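Local atomic coordinates of cyanophycinase-like exopeptidase (actinobacterium SCGC AAA027-L06, PDB entry 6NQC), a protein that probably acts as a serine exopeptidase of family S51, hydrolysing peptide bonds, as its relatives the cyanophycinases and dipeptidase E do. Residues L45-I50 with L87-K92; P56-I61 with R81-R86; E219-V224 with A238-L243. One frame throughout, in Å; residues are numbered along the deposited sequence.

Interaction 1. Residues L45-I50 with L87-K92; sequences LIEDGI and LGYESK
The helical bond from Ile50 N to Ile46 O, 2.9 Å, joins two isoleucines one helical turn apart, and both reach the ring of Tyr89. Ile46 supplies the CH-pi contact. Its CG2 lies over the centre of one ring face, 3.7 Å from the centroid and only 5° off the normal. The other branch of Ile46 carries on past the ring, where CD1 meets Tyr89 CD2 at 3.8 Å and, more loosely, Leu87 CD1 at 4.3 Å. Ile50 comes in obliquely, with CD1 3.5 Å from Tyr89 CE1. Tyr89 CG lies beside the backbone N, anti to the carbonyl carbon (chi1 -54°), which turns the ring toward helix 39-51. The turn before it is a Schellman motif. Gly88, with positive phi, is the C-prime residue that ends helix 70-87, and Tyr89 N and Gly88 N bond back to Ala84 O and Asp85 O. The chain then enters strand 90-93. At the far end of the ring, the CG methylene of Glu47 passes Tyr89 OH at 3.9 Å, and the two side chains cross at about a right angle.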
loop_
_atom_site.group_PDB
_atom_site.type_symbol
_atom_site.label_atom_id
_atom_site.label_comp_id
_atom_site.label_asym_id
_atom_site.label_seq_id
_atom_site.Cartn_x
_atom_site.Cartn_y
_atom_site.Cartn_z
ATOM N N LEU A 45 10.925 -6.346 2.454
ATOM C CA LEU A 45 10.053 -5.673 3.408
ATOM C C LEU A 45 9.841 -6.526 4.649
ATOM O O LEU A 45 9.752 -5.996 5.770
ATOM C CB LEU A 45 8.700 -5.375 2.763
ATOM C CG LEU A 45 8.656 -4.337 1.649
ATOM C CD1 LEU A 45 7.239 -4.238 1.031
ATOM C CD2 LEU A 45 9.076 -2.993 2.206
ATOM N N ILE A 46 9.726 -7.852 4.470
ATOM C CA ILE A 46 9.573 -8.732 5.620
ATOM C C ILE A 46 10.846 -8.725 6.446
ATOM O O ILE A 46 10.807 -8.641 7.687
ATOM C CB ILE A 46 9.223 -10.158 5.180
ATOM C CG1 ILE A 46 7.865 -10.155 4.520
ATOM C CG2 ILE A 46 9.279 -11.114 6.375
ATOM C CD1 ILE A 46 7.625 -11.365 3.647
ATOM N N GLU A 47 11.992 -8.768 5.760
ATOM C CA GLU A 47 13.290 -8.693 6.430
ATOM C C GLU A 47 13.455 -7.389 7.201
ATOM O O GLU A 47 13.972 -7.393 8.316
ATOM C CB GLU A 47 14.392 -8.844 5.387
ATOM C CG GLU A 47 14.482 -10.229 4.815
ATOM C CD GLU A 47 15.525 -10.338 3.702
ATOM O OE1 GLU A 47 15.756 -9.351 2.970
ATOM O OE2 GLU A 47 16.116 -11.426 3.577
ATOM N N ASP A 48 12.987 -6.267 6.632
ATOM C CA ASP A 48 13.061 -5.003 7.334
ATOM C C ASP A 48 12.323 -5.063 8.672
ATOM O O ASP A 48 12.813 -4.564 9.696
ATOM C CB ASP A 48 12.476 -3.895 6.455
ATOM C CG ASP A 48 13.385 -3.517 5.250
ATOM O OD1 ASP A 48 14.572 -3.899 5.213
ATOM O OD2 ASP A 48 12.904 -2.795 4.341
ATOM N N GLY A 49 11.119 -5.631 8.679
ATOM C CA GLY A 49 10.347 -5.678 9.912
ATOM C C GLY A 49 10.930 -6.680 10.901
ATOM O O GLY A 49 10.902 -6.458 12.118
ATOM N N ILE A 50 11.439 -7.799 10.388
ATOM C CA ILE A 50 12.142 -8.766 11.230
ATOM C C ILE A 50 13.311 -8.099 11.950
ATOM O O ILE A 50 13.496 -8.270 13.157
ATOM C CB ILE A 50 12.602 -9.967 10.379
ATOM C CG1 ILE A 50 11.420 -10.907 10.092
ATOM C CG2 ILE A 50 13.731 -10.755 11.099
ATOM C CD1 ILE A 50 11.686 -11.965 9.014
ATOM N N LEU A 87 8.634 -17.374 -0.380
ATOM C CA LEU A 87 9.630 -16.558 0.297
ATOM C C LEU A 87 10.111 -17.187 1.607
ATOM O O LEU A 87 11.164 -16.798 2.109
ATOM C CB LEU A 87 9.078 -15.161 0.598
ATOM C CG LEU A 87 8.542 -14.440 -0.622
ATOM C CD1 LEU A 87 8.036 -13.033 -0.266
ATOM C CD2 LEU A 87 9.621 -14.329 -1.664
ATOM N N GLY A 88 9.340 -18.113 2.179
ATOM C CA GLY A 88 9.737 -18.745 3.423
ATOM C C GLY A 88 9.182 -18.152 4.689
ATOM O O GLY A 88 9.775 -18.360 5.748
ATOM N N TYR A 89 8.052 -17.448 4.641
ATOM C CA TYR A 89 7.426 -16.883 5.827
ATOM C C TYR A 89 5.959 -17.270 5.890
ATOM O O TYR A 89 5.285 -17.420 4.855
ATOM C CB TYR A 89 7.567 -15.339 5.834
ATOM C CG TYR A 89 8.998 -14.905 5.672
ATOM C CD1 TYR A 89 9.869 -14.861 6.760
ATOM C CD2 TYR A 89 9.502 -14.583 4.427
ATOM C CE1 TYR A 89 11.198 -14.491 6.593
ATOM C CE2 TYR A 89 10.798 -14.198 4.259
ATOM C CZ TYR A 89 11.649 -14.166 5.333
ATOM O OH TYR A 89 12.949 -13.788 5.134
ATOM N N GLU A 90 5.482 -17.462 7.120
ATOM C CA GLU A 90 4.078 -17.733 7.352
ATOM C C GLU A 90 3.220 -16.523 6.954
ATOM O O GLU A 90 3.517 -15.381 7.316
ATOM C CB GLU A 90 3.864 -18.045 8.824
ATOM C CG GLU A 90 2.485 -18.570 9.117
ATOM C CD GLU A 90 2.248 -18.745 10.582
ATOM O OE1 GLU A 90 3.103 -18.274 11.368
ATOM O OE2 GLU A 90 1.205 -19.337 10.943
ATOM N N SER A 91 2.177 -16.770 6.178
ATOM C CA SER A 91 1.208 -15.728 5.849
ATOM C C SER A 91 0.082 -15.729 6.874
ATOM O O SER A 91 -0.201 -16.743 7.531
ATOM C CB SER A 91 0.669 -15.966 4.444
ATOM O OG SER A 91 0.189 -17.295 4.349
ATOM N N LYS A 92 -0.550 -14.565 7.031
ATOM C CA LYS A 92 -1.760 -14.408 7.824
ATOM C C LYS A 92 -2.733 -13.603 6.972
ATOM O O LYS A 92 -2.554 -12.387 6.825
ATOM C CB LYS A 92 -1.479 -13.696 9.142
ATOM C CG LYS A 92 -0.462 -14.445 10.012
ATOM C CD LYS A 92 -1.068 -15.709 10.559
ATOM C CE LYS A 92 -0.495 -16.064 11.920
ATOM N NZ LYS A 92 -0.850 -17.463 12.289
#

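Interaction 2. Residues P56-I61 with R81-R86; sequences PIFLQI and RQQADR. With SO4 (sulfate ion), chain B.
Phe58 turns CG anti to its backbone N (chi1 -169°), and Gln83 does the same with its own CG (chi1 179°). The two side chains meet between strand 57-61 and helix 70-87. Gln83 CG sits at the edge of the Phe58 ring, 4.1 Å from CE2. Ala84 CB approaches the same ring obliquely, 4.1 Å from CD2. One ring face belongs to Gln60, whose NE2 stands 3.5 Å above the plane of the Phe58 ring, over its centre. The axes of strand 57-61 and of segment 81-86 come to 9.8 Å at closest and run nearly antiparallel, at 166°. They belong to the first two elements of a beta-alpha-beta unit that strand 90-93 completes. Bent at chi2, Gln83 carries its amide on to other partners. Its OE1 accepts Arg86 NH2 at 2.7 Å from above the carbonyl plane, and its NE2 bonds to Glu42 and Leu35. At the start of the segment, Arg81 NH2 donates to O2 of a sulfate ion at 2.7 Å. The sulfate, probably from the crystallisation liquor, also takes Phe93 N. No hydrogen bond links the two segments, and the packing between them is apolar. The strand's polar tie to this helix is the bond from Gln60 NE2 to Gly80 O, just before 81-86.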
loop_
_atom_site.group_PDB
_atom_site.type_symbol
_atom_site.label_atom_id
_atom_site.label_comp_id
_atom_site.label_asym_id
_atom_site.label_seq_id
_atom_site.Cartn_x
_atom_site.Cartn_y
_atom_site.Cartn_z
ATOM N N PRO A 56 7.985 -12.738 12.203
ATOM C CA PRO A 56 8.236 -12.893 10.749
ATOM C C PRO A 56 7.011 -13.369 9.968
ATOM O O PRO A 56 6.998 -14.382 9.313
ATOM C CB PRO A 56 9.356 -13.951 10.744
ATOM C CG PRO A 56 8.996 -14.858 11.920
ATOM C CD PRO A 56 8.495 -13.886 12.989
ATOM N N ILE A 57 5.930 -12.574 10.040
ATOM C CA ILE A 57 4.711 -12.925 9.306
ATOM C C ILE A 57 4.466 -11.921 8.172
ATOM O O ILE A 57 4.837 -10.749 8.260
ATOM C CB ILE A 57 3.454 -13.013 10.211
ATOM C CG1 ILE A 57 3.299 -11.738 11.026
ATOM C CG2 ILE A 57 3.512 -14.254 11.125
ATOM C CD1 ILE A 57 1.896 -11.559 11.534
ATOM N N PHE A 58 3.839 -12.422 7.105
ATOM C CA PHE A 58 3.389 -11.687 5.920
ATOM C C PHE A 58 1.878 -11.569 6.058
ATOM O O PHE A 58 1.121 -12.466 5.680
ATOM C CB PHE A 58 3.784 -12.462 4.666
ATOM C CG PHE A 58 3.636 -11.724 3.379
ATOM C CD1 PHE A 58 2.909 -10.535 3.274
ATOM C CD2 PHE A 58 4.236 -12.232 2.245
ATOM C CE1 PHE A 58 2.790 -9.902 2.043
ATOM C CE2 PHE A 58 4.120 -11.591 1.025
ATOM C CZ PHE A 58 3.396 -10.427 0.927
ATOM N N LEU A 59 1.434 -10.465 6.652
ATOM C CA LEU A 59 0.033 -10.257 6.964
ATOM C C LEU A 59 -0.623 -9.571 5.764
ATOM O O LEU A 59 -0.127 -8.551 5.277
ATOM C CB LEU A 59 -0.086 -9.422 8.242
ATOM C CG LEU A 59 -1.354 -9.551 9.060
ATOM C CD1 LEU A 59 -1.152 -9.112 10.508
ATOM C CD2 LEU A 59 -2.409 -8.673 8.391
ATOM N N GLN A 60 -1.687 -10.161 5.255
ATOM C CA GLN A 60 -2.277 -9.771 3.973
ATOM C C GLN A 60 -3.712 -9.330 4.194
ATOM O O GLN A 60 -4.501 -10.041 4.818
ATOM C CB GLN A 60 -2.199 -10.922 2.979
ATOM C CG GLN A 60 -0.778 -11.304 2.717
ATOM C CD GLN A 60 -0.629 -12.610 1.983
ATOM O OE1 GLN A 60 -1.618 -13.289 1.691
ATOM N NE2 GLN A 60 0.616 -12.948 1.641
ATOM N N ILE A 61 -4.022 -8.121 3.748
ATOM C CA ILE A 61 -5.323 -7.509 4.008
ATOM C C ILE A 61 -5.993 -7.214 2.673
ATOM O O ILE A 61 -5.526 -6.360 1.881
ATOM C CB ILE A 61 -5.184 -6.253 4.884
ATOM C CG1 ILE A 61 -4.572 -6.642 6.230
ATOM C CG2 ILE A 61 -6.526 -5.622 5.058
ATOM C CD1 ILE A 61 -4.403 -5.525 7.182
ATOM N N ARG A 81 -0.849 -16.683 -0.180
ATOM C CA ARG A 81 -0.250 -17.811 0.510
ATOM C C ARG A 81 0.897 -18.397 -0.303
ATOM O O ARG A 81 1.957 -18.716 0.246
ATOM C CB ARG A 81 -1.315 -18.869 0.791
ATOM C CG ARG A 81 -0.835 -20.007 1.689
ATOM C CD ARG A 81 -2.019 -20.878 2.107
ATOM N NE ARG A 81 -2.693 -20.397 3.317
ATOM C CZ ARG A 81 -3.813 -20.924 3.804
ATOM N NH1 ARG A 81 -4.397 -21.956 3.174
ATOM N NH2 ARG A 81 -4.346 -20.438 4.921
ATOM N N GLN A 82 0.717 -18.522 -1.617
ATOM C CA GLN A 82 1.771 -19.106 -2.449
ATOM C C GLN A 82 2.983 -18.200 -2.542
ATOM O O GLN A 82 4.112 -18.686 -2.603
ATOM C CB GLN A 82 1.211 -19.433 -3.841
ATOM C CG GLN A 82 0.118 -20.506 -3.766
ATOM C CD GLN A 82 -0.569 -20.807 -5.105
ATOM O OE1 GLN A 82 -1.261 -21.831 -5.244
ATOM N NE2 GLN A 82 -0.404 -19.908 -6.073
ATOM N N GLN A 83 2.789 -16.880 -2.510
ATOM C CA GLN A 83 3.949 -16.003 -2.444
ATOM C C GLN A 83 4.688 -16.206 -1.123
ATOM O O GLN A 83 5.913 -16.373 -1.108
ATOM C CB GLN A 83 3.549 -14.545 -2.632
ATOM C CG GLN A 83 4.715 -13.565 -2.540
ATOM C CD GLN A 83 5.389 -13.341 -3.860
ATOM O OE1 GLN A 83 5.607 -14.287 -4.626
ATOM N NE2 GLN A 83 5.741 -12.093 -4.145
ATOM N N ALA A 84 3.954 -16.192 -0.011
ATOM C CA ALA A 84 4.585 -16.347 1.298
ATOM C C ALA A 84 5.350 -17.662 1.381
ATOM O O ALA A 84 6.450 -17.720 1.939
ATOM C CB ALA A 84 3.525 -16.275 2.389
ATOM N N ASP A 85 4.785 -18.731 0.822
ATOM C CA ASP A 85 5.487 -20.015 0.798
ATOM C C ASP A 85 6.784 -19.938 -0.008
ATOM O O ASP A 85 7.820 -20.465 0.410
ATOM C CB ASP A 85 4.570 -21.096 0.216
ATOM C CG ASP A 85 3.431 -21.478 1.171
ATOM O OD1 ASP A 85 3.505 -21.122 2.374
ATOM O OD2 ASP A 85 2.464 -22.120 0.707
ATOM N N ARG A 86 6.752 -19.290 -1.169
ATOM C CA ARG A 86 7.973 -19.142 -1.948
ATOM C C ARG A 86 9.037 -18.372 -1.181
ATOM O O ARG A 86 10.224 -18.636 -1.339
ATOM C CB ARG A 86 7.682 -18.430 -3.280
ATOM C CG ARG A 86 6.816 -19.235 -4.243
ATOM C CD ARG A 86 6.838 -18.657 -5.663
ATOM N NE ARG A 86 6.096 -17.410 -5.748
ATOM C CZ ARG A 86 4.788 -17.337 -5.968
ATOM N NH1 ARG A 86 4.083 -18.441 -6.143
ATOM N NH2 ARG A 86 4.197 -16.152 -6.015
HETATM S S SO4 B . -4.316 -17.977 7.620
HETATM O O1 SO4 B . -5.789 -18.100 7.665
HETATM O O2 SO4 B . -3.705 -19.273 7.310
HETATM O O3 SO4 B . -3.802 -17.521 8.930
HETATM O O4 SO4 B . -3.957 -17.063 6.539
#

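Interaction 3. Residues E219-V224 with A238-L243; sequences EVTALV and AKVHIL
Glu219 meets the other segment through its backbone, with O 4.0 Å from Ala238 CB. Its CB leaves away from 238-243, and OE2 bonds to His189 ND1. Val220 follows with positive phi and psi, so the chain bends before strand 221-225 begins. Thr221 is the polar centre of the contact. With OG1 beside its own backbone N (chi1 -51°), the hydroxyl lies between the two segments. It donates to Glu219 O at 3.0 Å, from above the carbonyl plane, and accepts Ala238 N at 2.8 Å. The N-H...O angle of this second bond is 133°, so it is clearly bent. One hydroxyl thus ties the carbonyl before the bend to the start of 238-243. The methyl branch, CG2, faces the other way along that segment, 3.6 Å from Ala238 O and 4.1 Å from Val240 CG2. Ala222 turns its methyl away. Leu223 returns to the same side as Thr221 and brings CD1 to 4.3 Å from Val240 CG2. Val234 of strand 232-236 joins this apolar group. Strands 221-225 and 240-244 belong to different sheets, and the axes of segments 221-224 and 240-243 stand at 65°. Glu219, His189 and Ser154 probably form a Ser-His-Glu charge relay, with Ser154 on what looks like a nucleophile elbow, as in dipeptidase E of family S51.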
loop_
_atom_site.group_PDB
_atom_site.type_symbol
_atom_site.label_atom_id
_atom_site.label_comp_id
_atom_site.label_asym_id
_atom_site.label_seq_id
_atom_site.Cartn_x
_atom_site.Cartn_y
_atom_site.Cartn_z
ATOM N N GLU A 219 3.024 -0.238 -13.694
ATOM C CA GLU A 219 2.811 -1.628 -13.325
ATOM C C GLU A 219 4.135 -2.320 -12.991
ATOM O O GLU A 219 5.213 -1.977 -13.513
ATOM C CB GLU A 219 2.079 -2.347 -14.455
ATOM C CG GLU A 219 0.663 -1.791 -14.625
ATOM C CD GLU A 219 -0.268 -2.669 -15.409
ATOM O OE1 GLU A 219 0.195 -3.338 -16.349
ATOM O OE2 GLU A 219 -1.454 -2.663 -15.075
ATOM N N VAL A 220 4.042 -3.221 -12.019
ATOM C CA VAL A 220 5.146 -4.040 -11.528
ATOM C C VAL A 220 6.342 -3.184 -11.164
ATOM O O VAL A 220 7.490 -3.574 -11.362
ATOM C CB VAL A 220 5.506 -5.101 -12.595
ATOM C CG1 VAL A 220 6.389 -6.182 -11.980
ATOM C CG2 VAL A 220 4.257 -5.687 -13.183
ATOM N N THR A 221 6.070 -2.016 -10.589
ATOM C CA THR A 221 7.085 -1.092 -10.105
ATOM C C THR A 221 6.635 -0.624 -8.730
ATOM O O THR A 221 5.427 -0.612 -8.422
ATOM C CB THR A 221 7.253 0.095 -11.038
ATOM O OG1 THR A 221 7.443 -0.391 -12.382
ATOM C CG2 THR A 221 8.435 0.954 -10.674
ATOM N N ALA A 222 7.620 -0.270 -7.894
ATOM C CA ALA A 222 7.348 0.184 -6.543
ATOM C C ALA A 222 8.320 1.297 -6.175
ATOM O O ALA A 222 9.384 1.476 -6.783
ATOM C CB ALA A 222 7.427 -0.974 -5.514
ATOM N N LEU A 223 7.911 2.050 -5.176
ATOM C CA LEU A 223 8.734 3.048 -4.512
ATOM C C LEU A 223 8.716 2.714 -3.026
ATOM O O LEU A 223 7.645 2.471 -2.459
ATOM C CB LEU A 223 8.193 4.447 -4.773
ATOM C CG LEU A 223 9.086 5.639 -4.432
ATOM C CD1 LEU A 223 10.255 5.694 -5.422
ATOM C CD2 LEU A 223 8.258 6.915 -4.483
ATOM N N VAL A 224 9.890 2.690 -2.400
ATOM C CA VAL A 224 10.012 2.270 -1.020
ATOM C C VAL A 224 10.838 3.284 -0.255
ATOM O O VAL A 224 11.872 3.764 -0.746
ATOM C CB VAL A 224 10.639 0.865 -0.896
ATOM C CG1 VAL A 224 12.048 0.875 -1.445
ATOM C CG2 VAL A 224 10.623 0.415 0.546
ATOM N N ALA A 238 9.581 -1.093 -14.124
ATOM C CA ALA A 238 9.411 0.094 -14.951
ATOM C C ALA A 238 9.688 1.400 -14.201
ATOM O O ALA A 238 10.659 1.487 -13.448
ATOM C CB ALA A 238 8.005 0.095 -15.575
ATOM N N LYS A 239 8.873 2.429 -14.427
ATOM C CA LYS A 239 9.223 3.763 -13.963
ATOM C C LYS A 239 8.272 4.314 -12.905
ATOM O O LYS A 239 7.114 3.917 -12.777
ATOM C CB LYS A 239 9.286 4.748 -15.135
ATOM C CG LYS A 239 10.099 4.253 -16.329
ATOM C CD LYS A 239 10.145 5.329 -17.429
ATOM C CE LYS A 239 10.611 4.771 -18.780
ATOM N NZ LYS A 239 9.622 5.071 -19.871
ATOM N N VAL A 240 8.819 5.237 -12.140
ATOM C CA VAL A 240 8.067 6.132 -11.276
ATOM C C VAL A 240 8.144 7.514 -11.904
ATOM O O VAL A 240 9.239 7.995 -12.237
ATOM C CB VAL A 240 8.636 6.167 -9.853
ATOM C CG1 VAL A 240 7.985 7.287 -9.049
ATOM C CG2 VAL A 240 8.446 4.828 -9.192
ATOM N N HIS A 241 7.001 8.164 -12.020
ATOM C CA HIS A 241 6.880 9.467 -12.651
ATOM C C HIS A 241 6.563 10.527 -11.615
ATOM O O HIS A 241 5.580 10.415 -10.870
ATOM C CB HIS A 241 5.795 9.407 -13.718
ATOM C CG HIS A 241 5.918 8.219 -14.603
ATOM N ND1 HIS A 241 6.493 8.282 -15.857
ATOM C CD2 HIS A 241 5.578 6.922 -14.408
ATOM C CE1 HIS A 241 6.486 7.082 -16.404
ATOM N NE2 HIS A 241 5.934 6.239 -15.549
ATOM N N ILE A 242 7.424 11.537 -11.547
ATOM C CA ILE A 242 7.140 12.715 -10.728
ATOM C C ILE A 242 6.272 13.650 -11.549
ATOM O O ILE A 242 6.702 14.159 -12.581
ATOM C CB ILE A 242 8.434 13.398 -10.282
ATOM C CG1 ILE A 242 9.390 12.371 -9.695
ATOM C CG2 ILE A 242 8.135 14.523 -9.292
ATOM C CD1 ILE A 242 8.733 11.393 -8.699
ATOM N N LEU A 243 5.047 13.903 -11.086
ATOM C CA LEU A 243 4.075 14.608 -11.920
ATOM C C LEU A 243 3.797 16.039 -11.489
ATOM O O LEU A 243 3.641 16.907 -12.351
ATOM C CB LEU A 243 2.738 13.847 -11.946
ATOM C CG LEU A 243 2.837 12.401 -12.429
ATOM C CD1 LEU A 243 1.515 11.724 -12.325
ATOM C CD2 LEU A 243 3.343 12.343 -13.857
#

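In the fold
Interactions 1 and 2 are neighbours, with centres about 7 Å apart, and interaction 2 is nested in the chain loop that interaction 1 closes. Strands 57-61 and 90-93 lie side by side in the main sheet, where Phe58 N meets Glu90 O at 3.0 Å and Gln60 N meets Lys92 O at 2.9 Å. Ser91 CB also packs on Ala84 CB at 3.5 Å. Interaction 3 is centred about 23 Å from both centres; its strand 221-225 lies further across this sheet, while 240-244 belongs to another. It touches interaction 1 where Leu45 CD2 meets Val224 CG2 at 4.1 Å. Interaction 3 holds Glu219 of the probable triad; the sulfate at Arg81 belongs to interaction 2.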